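Local structure of D-alanyl-D-alanine carboxypeptidase DacB2 (4RYE) at residues T22-D27 / S153-L158; Q194-Q199 / T245-A250; K217-A222 / I232-G237. The protein is a serine D,D-carboxypeptidase, active in vitro on a pentapeptide ending in D-Ala-D-Ala, that probably cleaves this end of peptidoglycan stem peptides. One frame throughout, in Å; residues are numbered along the deposited sequence.

Contact 1 of 3, residues T22-D27 / S153-L158; sequences TWIVAD and STAHDL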
ATOM      1  N   THR A  22     -12.067  -0.366   9.927  1.00 18.90           N
ATOM      2  CA  THR A  22     -12.724  -0.428   8.620  1.00 20.25           C
ATOM      3  C   THR A  22     -11.946  -1.380   7.735  1.00 18.24           C
ATOM      4  O   THR A  22     -10.745  -1.520   7.895  1.00 20.99           O
ATOM      5  CB  THR A  22     -12.791   0.935   7.891  1.00 19.24           C
ATOM      6  OG1 THR A  22     -11.519   1.221   7.300  1.00 21.55           O
ATOM      7  CG2 THR A  22     -13.215   2.071   8.856  1.00 15.40           C
ATOM      8  N   TRP A  23     -12.631  -2.034   6.804  1.00 16.18           N
ATOM      9  CA  TRP A  23     -11.967  -2.964   5.896  1.00 14.25           C
ATOM     10  C   TRP A  23     -12.905  -3.294   4.743  1.00 12.32           C
ATOM     11  O   TRP A  23     -14.104  -2.981   4.796  1.00 17.64           O
ATOM     12  CB  TRP A  23     -11.507  -4.244   6.630  1.00 15.12           C
ATOM     13  CG  TRP A  23     -12.583  -4.907   7.472  1.00 17.98           C
ATOM     14  CD1 TRP A  23     -12.766  -4.778   8.822  1.00 21.21           C
ATOM     15  CD2 TRP A  23     -13.608  -5.799   7.015  1.00 19.07           C
ATOM     16  NE1 TRP A  23     -13.843  -5.524   9.226  1.00 21.75           N
ATOM     17  CE2 TRP A  23     -14.381  -6.157   8.135  1.00 22.19           C
ATOM     18  CE3 TRP A  23     -13.951  -6.320   5.763  1.00 22.87           C
ATOM     19  CZ2 TRP A  23     -15.479  -7.020   8.044  1.00 24.14           C
ATOM     20  CZ3 TRP A  23     -15.045  -7.173   5.671  1.00 21.93           C
ATOM     21  CH2 TRP A  23     -15.794  -7.511   6.801  1.00 24.76           C
ATOM     22  N   ILE A  24     -12.357  -3.912   3.704  1.00 15.99           N
ATOM     23  CA  ILE A  24     -13.153  -4.308   2.539  1.00 17.42           C
ATOM     24  C   ILE A  24     -12.495  -5.529   1.925  1.00 13.27           C
ATOM     25  O   ILE A  24     -11.295  -5.709   2.057  1.00 13.55           O
ATOM     26  CB  ILE A  24     -13.259  -3.147   1.502  1.00 16.96           C
ATOM     27  CG1 ILE A  24     -14.300  -3.451   0.420  1.00 15.48           C
ATOM     28  CG2 ILE A  24     -11.897  -2.819   0.878  1.00 10.67           C
ATOM     29  CD1 ILE A  24     -14.598  -2.253  -0.499  1.00 16.75           C
ATOM     30  N   VAL A  25     -13.286  -6.396   1.303  1.00 14.87           N
ATOM     31  CA  VAL A  25     -12.769  -7.550   0.570  1.00 15.54           C
ATOM     32  C   VAL A  25     -13.394  -7.483  -0.808  1.00 15.88           C
ATOM     33  O   VAL A  25     -14.621  -7.439  -0.941  1.00 18.43           O
ATOM     34  CB  VAL A  25     -13.171  -8.895   1.216  1.00 17.66           C
ATOM     35  CG1 VAL A  25     -12.574 -10.063   0.421  1.00 14.91           C
ATOM     36  CG2 VAL A  25     -12.699  -8.960   2.663  1.00 23.26           C
ATOM     37  N   ALA A  26     -12.560  -7.423  -1.837  1.00 11.31           N
ATOM     38  CA  ALA A  26     -13.063  -7.260  -3.194  1.00 11.79           C
ATOM     39  C   ALA A  26     -12.336  -8.215  -4.132  1.00 18.32           C
ATOM     40  O   ALA A  26     -11.283  -8.771  -3.780  1.00 14.71           O
ATOM     41  CB  ALA A  26     -12.928  -5.798  -3.662  1.00 12.25           C
ATOM     42  N   ASP A  27     -12.913  -8.418  -5.314  1.00 15.74           N
ATOM     43  CA  ASP A  27     -12.329  -9.289  -6.323  1.00 16.34           C
ATOM     44  C   ASP A  27     -11.482  -8.395  -7.224  1.00 14.62           C
ATOM     45  O   ASP A  27     -11.979  -7.424  -7.794  1.00 19.57           O
ATOM     46  CB  ASP A  27     -13.445  -9.977  -7.114  1.00 17.84           C
ATOM     47  CG  ASP A  27     -12.925 -10.959  -8.170  1.00 26.44           C
ATOM     48  OD1 ASP A  27     -12.066 -10.587  -8.998  1.00 24.62           O
ATOM     49  OD2 ASP A  27     -13.411 -12.110  -8.189  1.00 28.39           O
ATOM     50  N   SER A 153      -7.845   8.404   3.190  1.00 18.41           N
ATOM     51  CA  SER A 153      -8.329   7.475   2.170  1.00 17.97           C
ATOM     52  C   SER A 153      -9.420   6.616   2.797  1.00 20.98           C
ATOM     53  O   SER A 153      -9.786   6.820   3.956  1.00 17.10           O
ATOM     54  CB  SER A 153      -7.190   6.611   1.607  1.00 17.70           C
ATOM     55  OG  SER A 153      -7.623   5.941   0.419  1.00 15.24           O
ATOM     56  N   THR A 154      -9.947   5.664   2.038  1.00 17.35           N
ATOM     57  CA  THR A 154     -10.965   4.760   2.561  1.00 17.94           C
ATOM     58  C   THR A 154     -10.535   3.365   2.162  1.00 17.12           C
ATOM     59  O   THR A 154      -9.704   3.214   1.256  1.00 15.57           O
ATOM     60  CB  THR A 154     -12.365   5.055   1.983  1.00 21.14           C
ATOM     61  OG1 THR A 154     -12.353   4.848   0.561  1.00 16.75           O
ATOM     62  CG2 THR A 154     -12.791   6.506   2.290  1.00 16.99           C
ATOM     63  N   ALA A 155     -11.071   2.352   2.835  1.00 15.19           N
ATOM     64  CA  ALA A 155     -10.775   0.969   2.466  1.00 16.68           C
ATOM     65  C   ALA A 155     -11.121   0.736   0.994  1.00 13.52           C
ATOM     66  O   ALA A 155     -10.355   0.123   0.248  1.00 13.36           O
ATOM     67  CB  ALA A 155     -11.542  -0.002   3.370  1.00 17.01           C
ATOM     68  N   HIS A 156     -12.271   1.255   0.578  1.00 13.85           N
ATOM     69  CA  HIS A 156     -12.682   1.201  -0.822  1.00 15.41           C
ATOM     70  C   HIS A 156     -11.656   1.850  -1.752  1.00 15.72           C
ATOM     71  O   HIS A 156     -11.207   1.225  -2.722  1.00 14.50           O
ATOM     72  CB  HIS A 156     -14.060   1.856  -0.996  1.00 14.76           C
ATOM     73  CG  HIS A 156     -14.442   2.084  -2.423  1.00 19.02           C
ATOM     74  ND1 HIS A 156     -14.003   3.175  -3.150  1.00 23.35           N
ATOM     75  CD2 HIS A 156     -15.223   1.363  -3.264  1.00 23.70           C
ATOM     76  CE1 HIS A 156     -14.500   3.115  -4.373  1.00 26.44           C
ATOM     77  NE2 HIS A 156     -15.246   2.029  -4.467  1.00 25.31           N
ATOM     78  N   ASP A 157     -11.279   3.099  -1.483  1.00 12.61           N
ATOM     79  CA  ASP A 157     -10.285   3.744  -2.344  1.00 16.37           C
ATOM     80  C   ASP A 157      -8.933   3.029  -2.347  1.00 18.21           C
ATOM     81  O   ASP A 157      -8.261   2.978  -3.378  1.00 14.17           O
ATOM     82  CB  ASP A 157     -10.070   5.213  -1.960  1.00 15.01           C
ATOM     83  CG  ASP A 157     -11.207   6.106  -2.404  1.00 22.21           C
ATOM     84  OD1 ASP A 157     -12.265   5.570  -2.797  1.00 19.03           O
ATOM     85  OD2 ASP A 157     -11.047   7.352  -2.345  1.00 21.69           O
ATOM     86  N   LEU A 158      -8.515   2.501  -1.197  1.00 16.46           N
ATOM     87  CA  LEU A 158      -7.235   1.798  -1.145  1.00 15.81           C
ATOM     88  C   LEU A 158      -7.201   0.591  -2.097  1.00 13.91           C
ATOM     89  O   LEU A 158      -6.210   0.386  -2.793  1.00 15.61           O
ATOM     90  CB  LEU A 158      -6.864   1.385   0.295  1.00 12.49           C
ATOM     91  CG  LEU A 158      -6.455   2.522   1.237  1.00 16.17           C
ATOM     92  CD1 LEU A 158      -6.087   1.965   2.623  1.00 17.79           C
ATOM     93  CD2 LEU A 158      -5.285   3.303   0.651  1.00 18.73           C
TER
HETATM   94  O   HOH W   1     -12.701   2.995   5.279  1.00 16.62           O

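Contact 2 of 3, residues Q194-Q199 / T245-A250; sequences QDELLQ and TYWDQA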
ATOM      1  N   GLN A 194       9.231  -6.300   3.861  1.00 26.30           N
ATOM      2  CA  GLN A 194       8.659  -6.354   5.204  1.00 34.32           C
ATOM      3  C   GLN A 194       7.233  -6.907   5.248  1.00 30.80           C
ATOM      4  O   GLN A 194       6.668  -7.066   6.328  1.00 32.49           O
ATOM      5  CB  GLN A 194       8.700  -4.970   5.860  1.00 39.92           C
ATOM      6  CG  GLN A 194       7.705  -3.982   5.287  1.00 42.40           C
ATOM      7  CD  GLN A 194       7.856  -2.589   5.878  1.00 48.44           C
ATOM      8  OE1 GLN A 194       8.777  -2.325   6.655  1.00 48.37           O
ATOM      9  NE2 GLN A 194       6.944  -1.692   5.517  1.00 52.40           N
ATOM     10  N   ASP A 195       6.654  -7.184   4.081  1.00 25.10           N
ATOM     11  CA  ASP A 195       5.298  -7.725   3.990  1.00 23.72           C
ATOM     12  C   ASP A 195       5.293  -9.206   4.349  1.00 27.29           C
ATOM     13  O   ASP A 195       5.573 -10.063   3.506  1.00 27.89           O
ATOM     14  CB  ASP A 195       4.754  -7.520   2.573  1.00 23.24           C
ATOM     15  CG  ASP A 195       3.351  -8.090   2.382  1.00 32.00           C
ATOM     16  OD1 ASP A 195       2.696  -8.485   3.376  1.00 33.66           O
ATOM     17  OD2 ASP A 195       2.891  -8.123   1.218  1.00 29.20           O
ATOM     18  N   GLU A 196       4.948  -9.502   5.597  1.00 28.11           N
ATOM     19  CA  GLU A 196       5.000 -10.869   6.112  1.00 25.16           C
ATOM     20  C   GLU A 196       3.897 -11.757   5.538  1.00 19.47           C
ATOM     21  O   GLU A 196       3.944 -12.979   5.656  1.00 20.76           O
ATOM     22  CB  GLU A 196       4.921 -10.852   7.637  1.00 28.65           C
ATOM     23  CG  GLU A 196       6.054 -10.065   8.276  1.00 33.69           C
ATOM     24  CD  GLU A 196       6.282 -10.444   9.716  1.00 44.33           C
ATOM     25  OE1 GLU A 196       5.482 -11.239  10.254  1.00 51.24           O
ATOM     26  OE2 GLU A 196       7.269  -9.954  10.308  1.00 51.63           O
ATOM     27  N   LEU A 197       2.910 -11.146   4.908  1.00 20.09           N
ATOM     28  CA  LEU A 197       1.867 -11.930   4.264  1.00 22.30           C
ATOM     29  C   LEU A 197       2.475 -12.824   3.174  1.00 28.29           C
ATOM     30  O   LEU A 197       2.021 -13.946   2.968  1.00 19.79           O
ATOM     31  CB  LEU A 197       0.760 -11.026   3.715  1.00 25.62           C
ATOM     32  CG  LEU A 197      -0.669 -11.577   3.798  1.00 35.29           C
ATOM     33  CD1 LEU A 197      -1.017 -11.973   5.230  1.00 38.61           C
ATOM     34  CD2 LEU A 197      -1.681 -10.581   3.275  1.00 33.58           C
ATOM     35  N   LEU A 198       3.524 -12.342   2.505  1.00 30.11           N
ATOM     36  CA  LEU A 198       4.188 -13.130   1.463  1.00 26.12           C
ATOM     37  C   LEU A 198       4.714 -14.439   2.025  1.00 35.41           C
ATOM     38  O   LEU A 198       4.647 -15.482   1.373  1.00 40.87           O
ATOM     39  CB  LEU A 198       5.337 -12.340   0.833  1.00 27.12           C
ATOM     40  CG  LEU A 198       4.894 -11.090   0.076  1.00 26.34           C
ATOM     41  CD1 LEU A 198       6.093 -10.382  -0.495  1.00 26.82           C
ATOM     42  CD2 LEU A 198       3.906 -11.463  -1.035  1.00 24.27           C
ATOM     43  N   GLN A 199       5.236 -14.375   3.245  1.00 27.33           N
ATOM     44  CA  GLN A 199       5.821 -15.544   3.886  1.00 25.25           C
ATOM     45  C   GLN A 199       4.801 -16.418   4.620  1.00 25.35           C
ATOM     46  O   GLN A 199       4.997 -17.622   4.755  1.00 27.22           O
ATOM     47  CB  GLN A 199       6.926 -15.103   4.856  1.00 30.05           C
ATOM     48  CG  GLN A 199       8.036 -14.297   4.193  1.00 45.54           C
ATOM     49  CD  GLN A 199       8.848 -13.487   5.185  1.00 56.53           C
ATOM     50  OE1 GLN A 199       8.302 -12.684   5.943  1.00 59.80           O
ATOM     51  NE2 GLN A 199      10.161 -13.689   5.181  1.00 59.45           N
ATOM     52  N   THR A 245      -3.556 -10.372  15.236  1.00 29.21           N
ATOM     53  CA  THR A 245      -2.680  -9.345  14.678  1.00 29.37           C
ATOM     54  C   THR A 245      -3.217  -8.920  13.329  1.00 23.61           C
ATOM     55  O   THR A 245      -4.182  -9.497  12.828  1.00 21.98           O
ATOM     56  CB  THR A 245      -1.262  -9.885  14.450  1.00 31.78           C
ATOM     57  OG1 THR A 245      -1.309 -10.915  13.453  1.00 33.21           O
ATOM     58  CG2 THR A 245      -0.683 -10.444  15.741  1.00 34.78           C
ATOM     59  N   TYR A 246      -2.591  -7.924  12.711  1.00 22.57           N
ATOM     60  CA  TYR A 246      -3.033  -7.520  11.390  1.00 24.17           C
ATOM     61  C   TYR A 246      -2.784  -8.645  10.388  1.00 28.95           C
ATOM     62  O   TYR A 246      -3.552  -8.814   9.441  1.00 25.03           O
ATOM     63  CB  TYR A 246      -2.364  -6.207  10.952  1.00 24.51           C
ATOM     64  CG  TYR A 246      -3.330  -5.036  10.865  1.00 22.59           C
ATOM     65  CD1 TYR A 246      -4.278  -4.813  11.861  1.00 28.28           C
ATOM     66  CD2 TYR A 246      -3.285  -4.148   9.797  1.00 21.49           C
ATOM     67  CE1 TYR A 246      -5.166  -3.741  11.785  1.00 22.83           C
ATOM     68  CE2 TYR A 246      -4.165  -3.072   9.716  1.00 20.37           C
ATOM     69  CZ  TYR A 246      -5.102  -2.877  10.710  1.00 24.37           C
ATOM     70  OH  TYR A 246      -5.981  -1.811  10.636  1.00 25.22           O
ATOM     71  N   TRP A 247      -1.727  -9.425  10.600  1.00 27.34           N
ATOM     72  CA  TRP A 247      -1.428 -10.522   9.678  1.00 23.50           C
ATOM     73  C   TRP A 247      -2.495 -11.602   9.790  1.00 23.19           C
ATOM     74  O   TRP A 247      -2.879 -12.210   8.782  1.00 23.24           O
ATOM     75  CB  TRP A 247      -0.041 -11.135   9.935  1.00 26.98           C
ATOM     76  CG  TRP A 247       1.118 -10.163   9.862  1.00 30.55           C
ATOM     77  CD1 TRP A 247       2.060  -9.944  10.827  1.00 32.63           C
ATOM     78  CD2 TRP A 247       1.453  -9.287   8.769  1.00 31.37           C
ATOM     79  NE1 TRP A 247       2.955  -8.986  10.406  1.00 37.14           N
ATOM     80  CE2 TRP A 247       2.606  -8.568   9.148  1.00 35.60           C
ATOM     81  CE3 TRP A 247       0.889  -9.040   7.513  1.00 30.80           C
ATOM     82  CZ2 TRP A 247       3.208  -7.623   8.312  1.00 38.71           C
ATOM     83  CZ3 TRP A 247       1.489  -8.097   6.683  1.00 34.90           C
ATOM     84  CH2 TRP A 247       2.637  -7.405   7.087  1.00 32.37           C
ATOM     85  N   ASP A 248      -2.952 -11.837  11.022  1.00 20.19           N
ATOM     86  CA  ASP A 248      -4.008 -12.805  11.307  1.00 26.31           C
ATOM     87  C   ASP A 248      -5.308 -12.419  10.605  1.00 26.38           C
ATOM     88  O   ASP A 248      -5.920 -13.240   9.914  1.00 26.30           O
ATOM     89  CB  ASP A 248      -4.257 -12.925  12.825  1.00 25.44           C
ATOM     90  CG  ASP A 248      -3.149 -13.674  13.553  1.00 32.72           C
ATOM     91  OD1 ASP A 248      -2.498 -14.543  12.936  1.00 40.61           O
ATOM     92  OD2 ASP A 248      -2.939 -13.398  14.755  1.00 30.20           O
ATOM     93  N   GLN A 249      -5.727 -11.168  10.782  1.00 24.07           N
ATOM     94  CA  GLN A 249      -7.000 -10.714  10.236  1.00 22.61           C
ATOM     95  C   GLN A 249      -6.969 -10.676   8.710  1.00 21.29           C
ATOM     96  O   GLN A 249      -7.974 -10.944   8.060  1.00 17.89           O
ATOM     97  CB  GLN A 249      -7.401  -9.349  10.818  1.00 23.96           C
ATOM     98  CG  GLN A 249      -8.571  -8.679  10.094  1.00 18.44           C
ATOM     99  CD  GLN A 249      -9.162  -7.505  10.870  1.00 25.99           C
ATOM    100  OE1 GLN A 249      -8.439  -6.701  11.461  1.00 25.35           O
ATOM    101  NE2 GLN A 249     -10.486  -7.415  10.882  1.00 28.20           N
ATOM    102  N   ALA A 250      -5.815 -10.347   8.137  1.00 20.44           N
ATOM    103  CA  ALA A 250      -5.687 -10.345   6.685  1.00 22.73           C
ATOM    104  C   ALA A 250      -5.872 -11.757   6.156  1.00 19.00           C
ATOM    105  O   ALA A 250      -6.565 -11.966   5.168  1.00 20.27           O
ATOM    106  CB  ALA A 250      -4.333  -9.776   6.247  1.00 15.20           C
TER

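Contact 3 of 3, residues K217-A222 / I232-G237; sequences KTFVGA and IAMMYG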
ATOM      1  N   LYS A 217      -2.981   1.412  12.517  1.00 20.99           N
ATOM      2  CA  LYS A 217      -2.426   0.460  11.538  1.00 21.75           C
ATOM      3  C   LYS A 217      -3.237   0.423  10.266  1.00 19.08           C
ATOM      4  O   LYS A 217      -4.467   0.372  10.312  1.00 18.62           O
ATOM      5  CB  LYS A 217      -2.342  -0.956  12.119  1.00 23.05           C
ATOM      6  CG  LYS A 217      -1.578  -1.059  13.430  1.00 26.05           C
ATOM      7  CD  LYS A 217      -1.246  -2.509  13.760  1.00 32.26           C
ATOM      8  CE  LYS A 217      -0.368  -3.085  12.664  1.00 37.30           C
ATOM      9  NZ  LYS A 217       0.250  -4.369  13.028  1.00 47.05           N
ATOM     10  N   THR A 218      -2.557   0.446   9.121  1.00 19.62           N
ATOM     11  CA  THR A 218      -3.245   0.292   7.841  1.00 16.17           C
ATOM     12  C   THR A 218      -2.598  -0.818   7.009  1.00 15.50           C
ATOM     13  O   THR A 218      -1.434  -1.169   7.208  1.00 17.80           O
ATOM     14  CB  THR A 218      -3.257   1.604   7.029  1.00 20.64           C
ATOM     15  OG1 THR A 218      -1.907   2.019   6.781  1.00 16.97           O
ATOM     16  CG2 THR A 218      -3.997   2.715   7.779  1.00 22.49           C
ATOM     17  N   PHE A 219      -3.348  -1.353   6.059  1.00 15.25           N
ATOM     18  CA  PHE A 219      -2.821  -2.371   5.176  1.00 15.82           C
ATOM     19  C   PHE A 219      -3.699  -2.469   3.951  1.00 17.30           C
ATOM     20  O   PHE A 219      -4.924  -2.322   4.034  1.00 17.99           O
ATOM     21  CB  PHE A 219      -2.761  -3.737   5.878  1.00 21.14           C
ATOM     22  CG  PHE A 219      -2.329  -4.863   4.972  1.00 19.12           C
ATOM     23  CD1 PHE A 219      -0.985  -5.061   4.689  1.00 21.13           C
ATOM     24  CD2 PHE A 219      -3.263  -5.718   4.406  1.00 17.60           C
ATOM     25  CE1 PHE A 219      -0.576  -6.094   3.853  1.00 21.83           C
ATOM     26  CE2 PHE A 219      -2.867  -6.750   3.565  1.00 19.92           C
ATOM     27  CZ  PHE A 219      -1.520  -6.938   3.289  1.00 21.26           C
ATOM     28  N   VAL A 220      -3.058  -2.704   2.815  1.00 16.05           N
ATOM     29  CA  VAL A 220      -3.756  -3.032   1.584  1.00 14.50           C
ATOM     30  C   VAL A 220      -2.946  -4.136   0.917  1.00 12.07           C
ATOM     31  O   VAL A 220      -1.724  -4.139   0.982  1.00 16.72           O
ATOM     32  CB  VAL A 220      -3.915  -1.800   0.650  1.00 16.18           C
ATOM     33  CG1 VAL A 220      -2.544  -1.239   0.215  1.00 14.37           C
ATOM     34  CG2 VAL A 220      -4.759  -2.161  -0.557  1.00 14.27           C
ATOM     35  N   GLY A 221      -3.616  -5.100   0.305  1.00 12.67           N
ATOM     36  CA  GLY A 221      -2.871  -6.166  -0.345  1.00 15.24           C
ATOM     37  C   GLY A 221      -3.740  -7.133  -1.116  1.00 16.86           C
ATOM     38  O   GLY A 221      -4.967  -7.015  -1.121  1.00 17.44           O
ATOM     39  N   ALA A 222      -3.105  -8.109  -1.757  1.00 12.39           N
ATOM     40  CA  ALA A 222      -3.850  -9.014  -2.624  1.00 13.42           C
ATOM     41  C   ALA A 222      -3.327 -10.442  -2.553  1.00 17.43           C
ATOM     42  O   ALA A 222      -2.177 -10.669  -2.192  1.00 16.04           O
ATOM     43  CB  ALA A 222      -3.822  -8.511  -4.052  1.00 15.24           C
ATOM     44  N   ILE A 232      -7.732  -6.738  -0.475  1.00 11.18           N
ATOM     45  CA  ILE A 232      -8.346  -6.275   0.764  1.00 13.27           C
ATOM     46  C   ILE A 232      -7.642  -5.027   1.231  1.00 16.87           C
ATOM     47  O   ILE A 232      -6.508  -4.753   0.832  1.00 14.56           O
ATOM     48  CB  ILE A 232      -8.262  -7.322   1.893  1.00 14.83           C
ATOM     49  CG1 ILE A 232      -6.805  -7.541   2.307  1.00 18.57           C
ATOM     50  CG2 ILE A 232      -8.933  -8.625   1.480  1.00 17.37           C
ATOM     51  CD1 ILE A 232      -6.634  -8.439   3.540  1.00 23.30           C
ATOM     52  N   ALA A 233      -8.333  -4.262   2.067  1.00 12.86           N
ATOM     53  CA  ALA A 233      -7.710  -3.147   2.769  1.00 15.27           C
ATOM     54  C   ALA A 233      -8.267  -3.104   4.176  1.00 15.00           C
ATOM     55  O   ALA A 233      -9.404  -3.511   4.414  1.00 16.31           O
ATOM     56  CB  ALA A 233      -7.951  -1.829   2.040  1.00 12.26           C
HETATM   57  N   MSE A 234      -7.451  -2.644   5.111  1.00 13.25           N
HETATM   58  CA  MSE A 234      -7.826  -2.586   6.509  1.00 15.46           C
HETATM   59  C   MSE A 234      -7.272  -1.278   7.051  1.00 17.51           C
HETATM   60  O   MSE A 234      -6.123  -0.941   6.785  1.00 14.74           O
HETATM   61  CB  MSE A 234      -7.211  -3.774   7.250  1.00 16.88           C
HETATM   62  CG  MSE A 234      -7.785  -5.112   6.830  1.00 21.40           C
HETATM   63 SE   MSE A 234      -6.568  -6.608   7.190  0.79 29.42          SE
HETATM   64  CE  MSE A 234      -6.163  -6.237   9.058  1.00 29.59           C
HETATM   65  N   MSE A 235      -8.086  -0.520   7.777  1.00 16.81           N
HETATM   66  CA  MSE A 235      -7.630   0.770   8.283  1.00 16.13           C
HETATM   67  C   MSE A 235      -7.934   0.966   9.756  1.00 18.36           C
HETATM   68  O   MSE A 235      -8.818   0.306  10.323  1.00 21.50           O
HETATM   69  CB  MSE A 235      -8.271   1.928   7.506  1.00 18.93           C
HETATM   70  CG  MSE A 235      -8.209   1.839   5.996  1.00 15.08           C
HETATM   71 SE   MSE A 235      -8.753   3.567   5.223  0.76 22.70          SE
HETATM   72  CE  MSE A 235      -7.078   4.557   5.477  1.00 17.06           C
ATOM     73  N   TYR A 236      -7.197   1.893  10.360  1.00 22.55           N
ATOM     74  CA  TYR A 236      -7.510   2.417  11.683  1.00 24.15           C
ATOM     75  C   TYR A 236      -7.624   1.343  12.763  1.00 27.44           C
ATOM     76  O   TYR A 236      -8.599   1.309  13.520  1.00 24.53           O
ATOM     77  CB  TYR A 236      -8.795   3.246  11.623  1.00 22.63           C
ATOM     78  CG  TYR A 236      -8.874   4.275  12.710  1.00 23.35           C
ATOM     79  CD1 TYR A 236      -7.930   5.287  12.792  1.00 24.18           C
ATOM     80  CD2 TYR A 236      -9.885   4.239  13.654  1.00 27.48           C
ATOM     81  CE1 TYR A 236      -7.993   6.242  13.791  1.00 29.79           C
ATOM     82  CE2 TYR A 236      -9.959   5.185  14.655  1.00 33.47           C
ATOM     83  CZ  TYR A 236      -9.009   6.185  14.720  1.00 36.57           C
ATOM     84  OH  TYR A 236      -9.071   7.136  15.716  1.00 37.31           O
ATOM     85  N   GLY A 237      -6.620   0.477  12.849  1.00 24.74           N
ATOM     86  CA  GLY A 237      -6.682  -0.631  13.782  1.00 22.20           C
ATOM     87  C   GLY A 237      -5.533  -0.682  14.758  1.00 26.14           C
ATOM     88  O   GLY A 237      -4.440  -0.190  14.470  1.00 27.32           O
TER

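Contact 1 of 3, residues T22-D27 / S153-L158
Ile24 packs against Ala155 and His156 where strand 22-27 meets the start of helix 155-166. This is helix-on-sheet packing in the beta-lactamase-like fold of the S11 peptidases. No direct hydrogen bond joins the two segments. Ile24 CB lies 4.0 Å from Ala155 CB. Its CG2 branch sits between the backbone N and the carbonyl carbon. Ile24 CG2 meets the first helical turn, 3.4 Å from Ala155 O and 3.8 Å from Ala155 CB. The other branch starts with CG1 anti to the backbone N (chi1 -169°) and runs on past the alanine. Ile24 CD1 ends 4.0 Å from His156 CA, and the Ile24 and His156 side chains lie side by side. Ala155 CB also rests on the strand backbone, 3.8 Å from Trp23 C. The Trp23 side chain leaves from the other side of the strand and packs on helix 246-259. Thr154 caps the helix: its OG1 accepts from Asp157 N. A second bond holds the imidazole: His156 ND1 donates to Asp157 OD1, which lies in the ring plane at 3.0 Å. His156 NE2 is hydrogen-bonded to the C-terminal carboxylate of Leu269, so two carboxylates may favour a charged ring. One buried polar link remains: a water accepts from Thr22 OG1 at 2.9 Å and from Ala155 N at 3.0 Å.

Contact 2 of 3, residues Q194-Q199 / T245-A250
Glu196 lies across the indole of Trp247 at about a right angle. Glu196 CB sits over one face, 3.8 Å from the centroid of the Trp247 six-membered ring, in a CH-pi contact. The Glu196 carboxylate is nearly parallel to the indole, with the planes 7° apart. OE1 of Glu196 comes within 3.4 Å of Trp247 NE1, but the angle is too poor for a hydrogen bond. OE1 instead has a salt bridge to Arg200. The backbone joins the same face, with Glu196 N 3.5 Å from Trp247 CH2. Trp247 holds CG beside its own backbone N (chi1 -57°), which sends the indole out from helix 246-259 to this turn. The contact joins the start of helix 246-259 to the turn that leads into the short helix 197-200. Each segment has a capping bond of its own. Asp195 OD1 accepts from Leu197 N at 3.1 Å, from above the carboxylate plane. Thr245 and Asp248 form a capping box, each side chain accepting from the other's backbone N. Asp195 OD1 also meets the indole obliquely, 3.5 Å from Trp247 CZ3. Just before the turn, Gln194 touches Ser102, an active-site residue by similarity, and Lys208. Deeper in, Phe219 of the sheet touches Asp195, Leu197 and Trp247. Leu197 reaches across to helix 246-259 there, with CD1 4.2 Å from Trp247 CE3 and CD2 4.1 Å from Ala250 CB.

Contact 3 of 3, residues K217-A222 / I232-G237
Phe219 and Met234 form the closely bonded middle of this strand pair. Met234 N donates to Phe219 O at 2.8 Å, and Phe219 N donates back to Met234 O at 2.9 Å. Gly221 and Ile232 make a second such pair of hydrogen bonds. Between them Val220 and Ala233 make a non-hydrogen-bonded pair. Val220 CG2, anti to the backbone N, reaches Ile232 O at 3.4 Å and touches Ala233 CB. Phe219, Ile232 and Met234 are on the other face. Ile232 CD1 meets the edge of the Phe219 ring, 4.1 Å from Phe219 CE2. The SE of Met234, a selenomethionine, approaches the same ring obliquely, 4.4 Å from Phe219 CD2. The strands belong to the antiparallel hairpin 218-225 and 228-237 of the central sheet. Helix 246-259 packs on the Phe219 face and helix 155-166 on the Val220 face. At the partly exposed end the register slips by one residue. Tyr236 and Gly237 both face Lys217 in a G1 beta bulge. Lys217 N donates to Gly237 O at 2.9 Å, but the return bond from Gly237 N to Lys217 O is weak at 3.3 Å. Lys217 CB and CG lie close against Gly237 O. The Tyr236 ring stacks with His43. Thr218 OG1 is hydrogen-bonded to Pro45 O. The Thr218 side chain is about 6 Å from that of Ser47, the probable acyl-ester serine.

Contacts 1 and 3 are buried and share the central sheet, in which strands 22-27 and 228-237 are neighbours. Their centres are about 8 Å apart. Contact 3 is made mainly by backbone hydrogen bonds between strands. Contact 1 has no direct bond and relies on apolar packing and one bridging water. Contact 2 is only partly buried, on the other side of the sheet, about 17 Å from contact 1 between centres. There an indole packs on the Glu196 side chain and backbone, and Leu197 meets Ala250. Helix 246-259 ties contact 2 to contact 3, since Tyr246 OH makes a weak hydrogen bond to Lys217 O. Trp23 also reaches Gln249, linking contact 1 to that helix.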